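Local atomic coordinates of mitochondrial dynamics protein MID49 (Mus musculus, PDB entry 4WOY), a protein that sits in the mitochondrial outer membrane and recruits the fission mediator Drp1 to the mitochondrial surface, promoting its association there and regulating its GTPase activity. Residues L33-Y38 with K135-S140; R127-L132 with N203-D208; E281-S286 with Y316-G321. The protein carries 1 engineered substitution. One frame throughout, in Å; residues are numbered along the deposited sequence.

Contact 1. Residues L33-Y38 with K135-S140; sequences LELQAY and KALSAS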
# COMPACT_ATOMS: atom_id res chain seq x y z
N LEU A 33 18.16 -7.16 2.52
CA LEU A 33 19.60 -6.96 2.60
C LEU A 33 20.34 -7.61 1.45
O LEU A 33 21.34 -7.07 0.98
CB LEU A 33 20.14 -7.50 3.92
CG LEU A 33 19.63 -6.79 5.17
CD1 LEU A 33 20.30 -7.37 6.38
CD2 LEU A 33 19.90 -5.31 5.06
N GLU A 34 19.88 -8.79 1.01
CA GLU A 34 20.42 -9.47 -0.17
C GLU A 34 20.13 -8.70 -1.46
O GLU A 34 21.01 -8.46 -2.28
CB GLU A 34 19.86 -10.90 -0.28
CG GLU A 34 20.54 -11.90 0.62
CD GLU A 34 22.03 -11.94 0.39
OE1 GLU A 34 22.44 -12.11 -0.77
OE2 GLU A 34 22.81 -11.79 1.35
N LEU A 35 18.88 -8.29 -1.61
CA LEU A 35 18.48 -7.49 -2.75
C LEU A 35 19.21 -6.15 -2.78
O LEU A 35 19.59 -5.65 -3.85
CB LEU A 35 16.98 -7.25 -2.71
CG LEU A 35 16.36 -6.54 -3.91
CD1 LEU A 35 16.82 -7.19 -5.20
CD2 LEU A 35 14.85 -6.59 -3.81
N GLN A 36 19.42 -5.56 -1.60
CA GLN A 36 20.15 -4.30 -1.52
C GLN A 36 21.61 -4.51 -1.93
O GLN A 36 22.22 -3.67 -2.61
CB GLN A 36 20.11 -3.72 -0.12
CG GLN A 36 20.70 -2.32 -0.09
CD GLN A 36 20.82 -1.82 1.31
OE1 GLN A 36 19.89 -1.92 2.11
NE2 GLN A 36 21.98 -1.25 1.64
N ALA A 37 22.18 -5.62 -1.50
CA ALA A 37 23.56 -5.92 -1.83
C ALA A 37 23.69 -6.03 -3.34
O ALA A 37 24.65 -5.53 -3.93
CB ALA A 37 24.02 -7.20 -1.13
N TYR A 38 22.70 -6.67 -3.97
CA TYR A 38 22.69 -6.78 -5.42
C TYR A 38 22.65 -5.42 -6.09
O TYR A 38 23.42 -5.15 -7.01
CB TYR A 38 21.50 -7.60 -5.90
CG TYR A 38 21.26 -7.43 -7.38
CD1 TYR A 38 21.92 -8.23 -8.30
CD2 TYR A 38 20.41 -6.44 -7.86
CE1 TYR A 38 21.72 -8.07 -9.66
CE2 TYR A 38 20.21 -6.26 -9.21
CZ TYR A 38 20.87 -7.08 -10.11
OH TYR A 38 20.66 -6.90 -11.45
N LYS A 135 13.62 -5.87 -15.11
CA LYS A 135 14.64 -6.63 -15.81
C LYS A 135 15.69 -7.18 -14.85
O LYS A 135 16.08 -8.34 -14.96
CB LYS A 135 15.31 -5.77 -16.88
CG LYS A 135 16.23 -6.55 -17.81
CD LYS A 135 16.85 -5.66 -18.91
CE LYS A 135 16.00 -5.66 -20.18
NZ LYS A 135 16.67 -4.97 -21.32
N ALA A 136 16.11 -6.37 -13.89
CA ALA A 136 17.09 -6.79 -12.89
C ALA A 136 16.54 -7.88 -11.96
O ALA A 136 17.23 -8.84 -11.63
CB ALA A 136 17.56 -5.59 -12.07
N LEU A 137 15.29 -7.72 -11.55
CA LEU A 137 14.67 -8.67 -10.65
C LEU A 137 14.53 -10.02 -11.34
O LEU A 137 14.88 -11.06 -10.78
CB LEU A 137 13.30 -8.16 -10.22
CG LEU A 137 13.25 -7.06 -9.17
CD1 LEU A 137 11.81 -6.77 -8.80
CD2 LEU A 137 14.08 -7.34 -7.95
N SER A 138 14.05 -9.98 -12.58
CA SER A 138 13.63 -11.19 -13.26
C SER A 138 14.76 -11.92 -13.98
O SER A 138 14.71 -13.13 -14.15
CB SER A 138 12.52 -10.86 -14.26
OG SER A 138 11.86 -12.03 -14.69
N ALA A 139 15.78 -11.19 -14.41
CA ALA A 139 16.82 -11.81 -15.20
C ALA A 139 18.23 -11.66 -14.61
O ALA A 139 19.18 -12.28 -15.09
CB ALA A 139 16.78 -11.26 -16.63
N SER A 140 18.37 -10.86 -13.56
CA SER A 140 19.69 -10.48 -13.07
C SER A 140 19.95 -10.70 -11.56
O SER A 140 21.09 -10.56 -11.11
CB SER A 140 19.93 -9.01 -13.44
OG SER A 140 21.08 -8.47 -12.81

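Contact 2. Residues R127-L132 with N203-D208; sequences RVLLEL and NLWLQD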
# COMPACT_ATOMS: atom_id res chain seq x y z
N ARG A 127 7.87 4.71 -15.49
CA ARG A 127 7.78 3.56 -16.39
C ARG A 127 9.14 3.04 -16.81
O ARG A 127 9.34 1.84 -16.85
CB ARG A 127 6.99 3.91 -17.66
CG ARG A 127 7.16 2.88 -18.79
CD ARG A 127 6.36 3.26 -20.03
NE ARG A 127 6.76 4.57 -20.57
CZ ARG A 127 7.81 4.77 -21.37
NH1 ARG A 127 8.58 3.75 -21.74
NH2 ARG A 127 8.09 6.00 -21.80
N VAL A 128 10.06 3.94 -17.13
CA VAL A 128 11.40 3.53 -17.53
C VAL A 128 12.16 2.96 -16.33
O VAL A 128 12.86 1.94 -16.44
CB VAL A 128 12.17 4.71 -18.17
CG1 VAL A 128 13.61 4.31 -18.52
CG2 VAL A 128 11.43 5.20 -19.43
N LEU A 129 11.99 3.59 -15.18
CA LEU A 129 12.53 3.05 -13.94
C LEU A 129 12.00 1.65 -13.67
O LEU A 129 12.75 0.76 -13.32
CB LEU A 129 12.18 3.97 -12.79
CG LEU A 129 13.28 5.03 -12.74
CD1 LEU A 129 12.79 6.32 -12.09
CD2 LEU A 129 14.49 4.42 -11.99
N LEU A 130 10.69 1.47 -13.88
CA LEU A 130 10.04 0.18 -13.73
C LEU A 130 10.64 -0.88 -14.64
O LEU A 130 10.93 -1.98 -14.19
CB LEU A 130 8.54 0.31 -13.98
CG LEU A 130 7.70 0.73 -12.79
CD1 LEU A 130 6.26 0.85 -13.22
CD2 LEU A 130 7.84 -0.28 -11.65
N GLU A 131 10.86 -0.53 -15.91
CA GLU A 131 11.47 -1.46 -16.87
C GLU A 131 12.85 -1.95 -16.37
O GLU A 131 13.17 -3.13 -16.48
CB GLU A 131 11.68 -0.79 -18.23
CG GLU A 131 10.43 -0.28 -18.93
CD GLU A 131 10.77 0.48 -20.23
OE1 GLU A 131 11.90 1.01 -20.32
OE2 GLU A 131 9.89 0.57 -21.13
N LEU A 132 13.65 -1.04 -15.83
CA LEU A 132 14.98 -1.38 -15.37
C LEU A 132 14.95 -2.36 -14.21
O LEU A 132 15.65 -3.34 -14.20
CB LEU A 132 15.76 -0.13 -14.96
CG LEU A 132 17.18 -0.43 -14.48
CD1 LEU A 132 18.12 -0.63 -15.65
CD2 LEU A 132 17.68 0.64 -13.53
N ASN A 203 4.60 7.51 -17.32
CA ASN A 203 5.68 8.40 -16.91
C ASN A 203 5.38 8.98 -15.51
O ASN A 203 6.29 9.22 -14.74
CB ASN A 203 5.86 9.50 -17.95
CG ASN A 203 6.31 8.96 -19.31
OD1 ASN A 203 7.09 8.01 -19.38
ND2 ASN A 203 5.78 9.55 -20.38
N LEU A 204 4.11 9.14 -15.17
CA LEU A 204 3.75 9.66 -13.86
C LEU A 204 3.96 8.66 -12.72
O LEU A 204 3.90 7.44 -12.92
CB LEU A 204 2.30 10.14 -13.86
CG LEU A 204 2.01 11.25 -14.87
CD1 LEU A 204 0.56 11.67 -14.82
CD2 LEU A 204 2.90 12.45 -14.66
N TRP A 205 4.22 9.20 -11.53
CA TRP A 205 4.38 8.45 -10.29
C TRP A 205 3.03 8.32 -9.59
O TRP A 205 2.14 9.14 -9.80
CB TRP A 205 5.39 9.15 -9.37
CG TRP A 205 6.73 9.12 -9.97
CD1 TRP A 205 7.13 9.72 -11.13
CD2 TRP A 205 7.87 8.41 -9.48
NE1 TRP A 205 8.44 9.43 -11.40
CE2 TRP A 205 8.92 8.63 -10.40
CE3 TRP A 205 8.10 7.62 -8.35
CZ2 TRP A 205 10.18 8.08 -10.22
CZ3 TRP A 205 9.34 7.08 -8.18
CH2 TRP A 205 10.37 7.31 -9.10
N LEU A 206 2.87 7.29 -8.76
CA LEU A 206 1.62 7.11 -8.04
C LEU A 206 1.75 7.67 -6.60
O LEU A 206 2.72 7.42 -5.89
CB LEU A 206 1.25 5.64 -8.04
CG LEU A 206 -0.10 5.24 -7.47
CD1 LEU A 206 -1.17 5.61 -8.48
CD2 LEU A 206 -0.11 3.77 -7.19
N GLN A 207 0.76 8.44 -6.18
CA GLN A 207 0.81 8.96 -4.82
C GLN A 207 0.54 7.84 -3.84
O GLN A 207 -0.40 7.06 -3.99
CB GLN A 207 -0.22 10.06 -4.61
CG GLN A 207 -0.23 10.59 -3.19
CD GLN A 207 -1.31 11.62 -2.96
OE1 GLN A 207 -2.50 11.35 -3.17
NE2 GLN A 207 -0.91 12.82 -2.54
N ASP A 208 1.36 7.79 -2.80
CA ASP A 208 1.17 6.82 -1.75
C ASP A 208 0.91 7.54 -0.43
O ASP A 208 1.81 8.14 0.14
CB ASP A 208 2.40 5.93 -1.63
CG ASP A 208 2.32 5.00 -0.43
OD1 ASP A 208 1.21 4.49 -0.18
OD2 ASP A 208 3.34 4.81 0.26

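Contact 3. Residues E281-S286 with Y316-G321; sequences EFLVGS and YVLYSG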
# COMPACT_ATOMS: atom_id res chain seq x y z
N GLU A 281 -22.35 0.93 7.15
CA GLU A 281 -23.35 1.93 6.82
C GLU A 281 -22.77 3.00 5.92
O GLU A 281 -23.39 3.41 4.93
CB GLU A 281 -23.90 2.58 8.08
CG GLU A 281 -25.09 1.86 8.66
CD GLU A 281 -25.55 2.43 9.99
OE1 GLU A 281 -25.09 3.54 10.38
OE2 GLU A 281 -26.36 1.76 10.66
N PHE A 282 -21.58 3.45 6.29
CA PHE A 282 -20.91 4.50 5.55
C PHE A 282 -20.55 3.98 4.17
O PHE A 282 -20.72 4.68 3.16
CB PHE A 282 -19.67 4.98 6.31
CG PHE A 282 -18.94 6.07 5.61
CD1 PHE A 282 -19.41 7.37 5.65
CD2 PHE A 282 -17.79 5.80 4.87
CE1 PHE A 282 -18.76 8.37 4.97
CE2 PHE A 282 -17.13 6.81 4.20
CZ PHE A 282 -17.63 8.10 4.25
N LEU A 283 -20.09 2.73 4.11
CA LEU A 283 -19.71 2.13 2.84
C LEU A 283 -20.91 2.07 1.90
O LEU A 283 -20.83 2.52 0.75
CB LEU A 283 -19.14 0.73 3.06
CG LEU A 283 -17.63 0.62 3.20
CD1 LEU A 283 -17.22 -0.70 3.84
CD2 LEU A 283 -17.00 0.73 1.85
N VAL A 284 -22.05 1.58 2.42
CA VAL A 284 -23.26 1.45 1.62
C VAL A 284 -23.74 2.81 1.11
O VAL A 284 -24.17 2.93 -0.04
CB VAL A 284 -24.39 0.77 2.44
CG1 VAL A 284 -25.76 1.08 1.86
CG2 VAL A 284 -24.19 -0.75 2.49
N GLY A 285 -23.60 3.84 1.93
CA GLY A 285 -23.96 5.19 1.53
C GLY A 285 -23.02 5.69 0.44
O GLY A 285 -23.46 6.25 -0.55
N SER A 286 -21.72 5.45 0.63
CA SER A 286 -20.72 5.84 -0.35
C SER A 286 -20.96 5.17 -1.69
O SER A 286 -20.76 5.77 -2.75
CB SER A 286 -19.32 5.47 0.14
OG SER A 286 -19.07 5.95 1.45
N TYR A 316 -25.40 -4.84 -2.41
CA TYR A 316 -26.36 -5.82 -1.95
C TYR A 316 -25.74 -6.85 -1.04
O TYR A 316 -26.46 -7.47 -0.26
CB TYR A 316 -27.07 -6.51 -3.13
CG TYR A 316 -28.33 -5.79 -3.55
CD1 TYR A 316 -28.62 -4.51 -3.05
CD2 TYR A 316 -29.25 -6.39 -4.39
CE1 TYR A 316 -29.79 -3.85 -3.41
CE2 TYR A 316 -30.43 -5.73 -4.76
CZ TYR A 316 -30.69 -4.46 -4.26
OH TYR A 316 -31.85 -3.81 -4.62
N VAL A 317 -24.44 -7.07 -1.15
CA VAL A 317 -23.72 -7.89 -0.16
C VAL A 317 -23.61 -7.17 1.19
O VAL A 317 -23.74 -7.79 2.25
CB VAL A 317 -22.29 -8.28 -0.65
CG1 VAL A 317 -21.49 -8.96 0.46
CG2 VAL A 317 -22.38 -9.18 -1.87
N LEU A 318 -23.39 -5.86 1.15
CA LEU A 318 -23.18 -5.07 2.36
C LEU A 318 -24.48 -4.70 3.10
O LEU A 318 -24.43 -4.07 4.14
CB LEU A 318 -22.37 -3.81 2.04
CG LEU A 318 -20.92 -4.13 1.68
CD1 LEU A 318 -20.07 -2.89 1.53
CD2 LEU A 318 -20.30 -5.08 2.71
N TYR A 319 -25.63 -5.09 2.55
CA TYR A 319 -26.93 -4.85 3.18
C TYR A 319 -27.00 -5.11 4.70
O TYR A 319 -27.66 -4.38 5.43
CB TYR A 319 -27.96 -5.80 2.54
CG TYR A 319 -27.73 -7.21 3.05
CD1 TYR A 319 -26.61 -7.92 2.66
CD2 TYR A 319 -28.56 -7.78 4.00
CE1 TYR A 319 -26.34 -9.16 3.15
CE2 TYR A 319 -28.30 -9.03 4.50
CZ TYR A 319 -27.18 -9.71 4.06
OH TYR A 319 -26.88 -10.97 4.54
N SER A 320 -26.26 -6.11 5.18
CA SER A 320 -26.50 -6.73 6.48
C SER A 320 -26.13 -5.94 7.72
O SER A 320 -26.29 -6.47 8.81
CB SER A 320 -25.78 -8.07 6.55
OG SER A 320 -24.39 -7.91 6.38
N GLY A 321 -25.66 -4.70 7.59
CA GLY A 321 -25.09 -4.06 8.77
C GLY A 321 -25.98 -3.89 9.99
O GLY A 321 -25.62 -4.40 11.05

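Contact 1. Residues L33-Y38 with K135-S140
Tyr38 and Leu35 of helix 18-42 meet Ala136, Leu137 and Ser140 at the C-terminal end of helix 126-139 in a largely apolar helix-to-helix contact within the nucleotidyltransferase-like part of the chain. The phenol does most of the bridging. With CG anti to the backbone N (chi1 165°), Tyr38 extends its ring across the gap, and Ala136 CB lies 3.4 Å from Tyr38 OH and 4.0 Å from Tyr38 CE2, an oblique approach. The hydroxyls of Tyr38 and Ser140 also come together, but their modelled separation is too short to be trusted, which leaves this part of the contact doubtful. A second point of packing joins the leucines, whose side chains cross at about a right angle and touch through their branches, Leu35 CD1 to Leu137 CD2 at 3.9 Å. Val141, in the loop that follows, packs on both Leu35 and Tyr38, and Leu137 O accepts a hydrogen bond from Trp143 NE1 as the chain turns toward helix 143-150. This is plain packing of helix 18-42 on helix 126-139 in an α/β nucleotidyltransferase-like fold whose core is a mixed sheet.

Contact 2. Residues R127-L132 with N203-D208
Arg127, in the first turn of helix 126-139, and Asn203, just ahead of strand 205-208, run alongside each other in the same direction, and a polar bond joins their ends. Arg127 leaves the helix with CG anti to the backbone N (chi1 165°) and runs straight to CD before bending at chi3, which turns the guanidinium aside. Its NH2 donates to Asn203 OD1 at 3.3 Å, a long and distinctly bent bond. The donor lies in the carbonyl plane, on a lone pair of OD1, but the oxygen is tilted from the guanidinium plane, and the two flat groups stand 58° apart. Asn203 OD1 is also hydrogen-bonded to the hydroxyl of Ser125, its stronger partner. The guanidinium is further positioned from its own helix: NH1 forms a salt bridge with Glu131 OE2 at 3.5 Å, one turn on, and Val128 CG2 sits over one face, 3.7 Å above the plane and off its centre.

Deeper in, Leu129 and Trp205 cross obliquely. Leu129 CD1 approaches the six-membered part of the indole, 3.7 Å from Trp205 CZ2 and 4.0 Å from Trp205 CH2. On its pyrrole side, Trp205 NE1 bonds to Leu124 O, which helps to orient the indole met by the leucine. The chemistry thus divides in two: a buried apolar pair joins helix to sheet, while the partly exposed side is closed by a long, bent Arg127–Asn203 bond whose two ends have further partners, Glu131 for the guanidinium and Ser125 for the amide oxygen.

Contact 3. Residues E281-S286 with Y316-G321
Leu318 and Val284 have the most surface buried in this apolar contact, with Leu283 third; together they pack helix 272-288 against the chain that leads on from helix 308-317. The CA atoms of Val284 and Leu318 are 6.6 Å apart, close enough for short side chains to bridge the gap. The two side chains run antiparallel past one another, so the valine branch meets the base of the leucine rather than its end. Val284 CG2 is the branch that touches, lying 3.6 Å from Leu318 CB and 3.7 Å from the backbone Leu318 O. It is placed there by a chi1 of 159°, which sets CG1 anti to the backbone N and leaves CG2 beside that nitrogen. Leu318 continues past the valine to Leu283, where its CD1 comes 4.0 Å from Leu283 CB.

Beyond these pairs, Leu283 also packs on Leu253 and Val256 of helix 250-261, so the layer of leucine and valine side chains continues from Leu318 across helix 272-288 to helix 250-261. On the same helix, Phe282 stacks with His259, while the hydroxyl of Ser286 donates to Phe282 O at 2.7 Å, from above the carbonyl plane. That oxygen also accepts the backbone N-H of Ser286 and is therefore gripped twice. Such apolar packing of helix 272-288 against its neighbours is consistent with the helical Mab-21 HhH/H2TH-like part of the protein.

Contacts 1 and 2 share helix 126-139: residues 127-132 near its start face the strand 205-208 side, and residues 135-140 at its end meet helix 18-42. Their centres lie 18 Å apart, their segments alternate along the chain, and all four lie in the MID51-like nucleotidyltransferase part, so this one helix ties helix 18-42 to strand 205-208. Contact 3 stands apart in the Mab-21-like helical part, across the centre of the chain; its centre is about 44 Å from that of contact 1 and about 35 Å from that of contact 2. Its nearest atoms remain about 17 Å from contact 2. All three belong to the region of the protein predicted to be cytoplasmic.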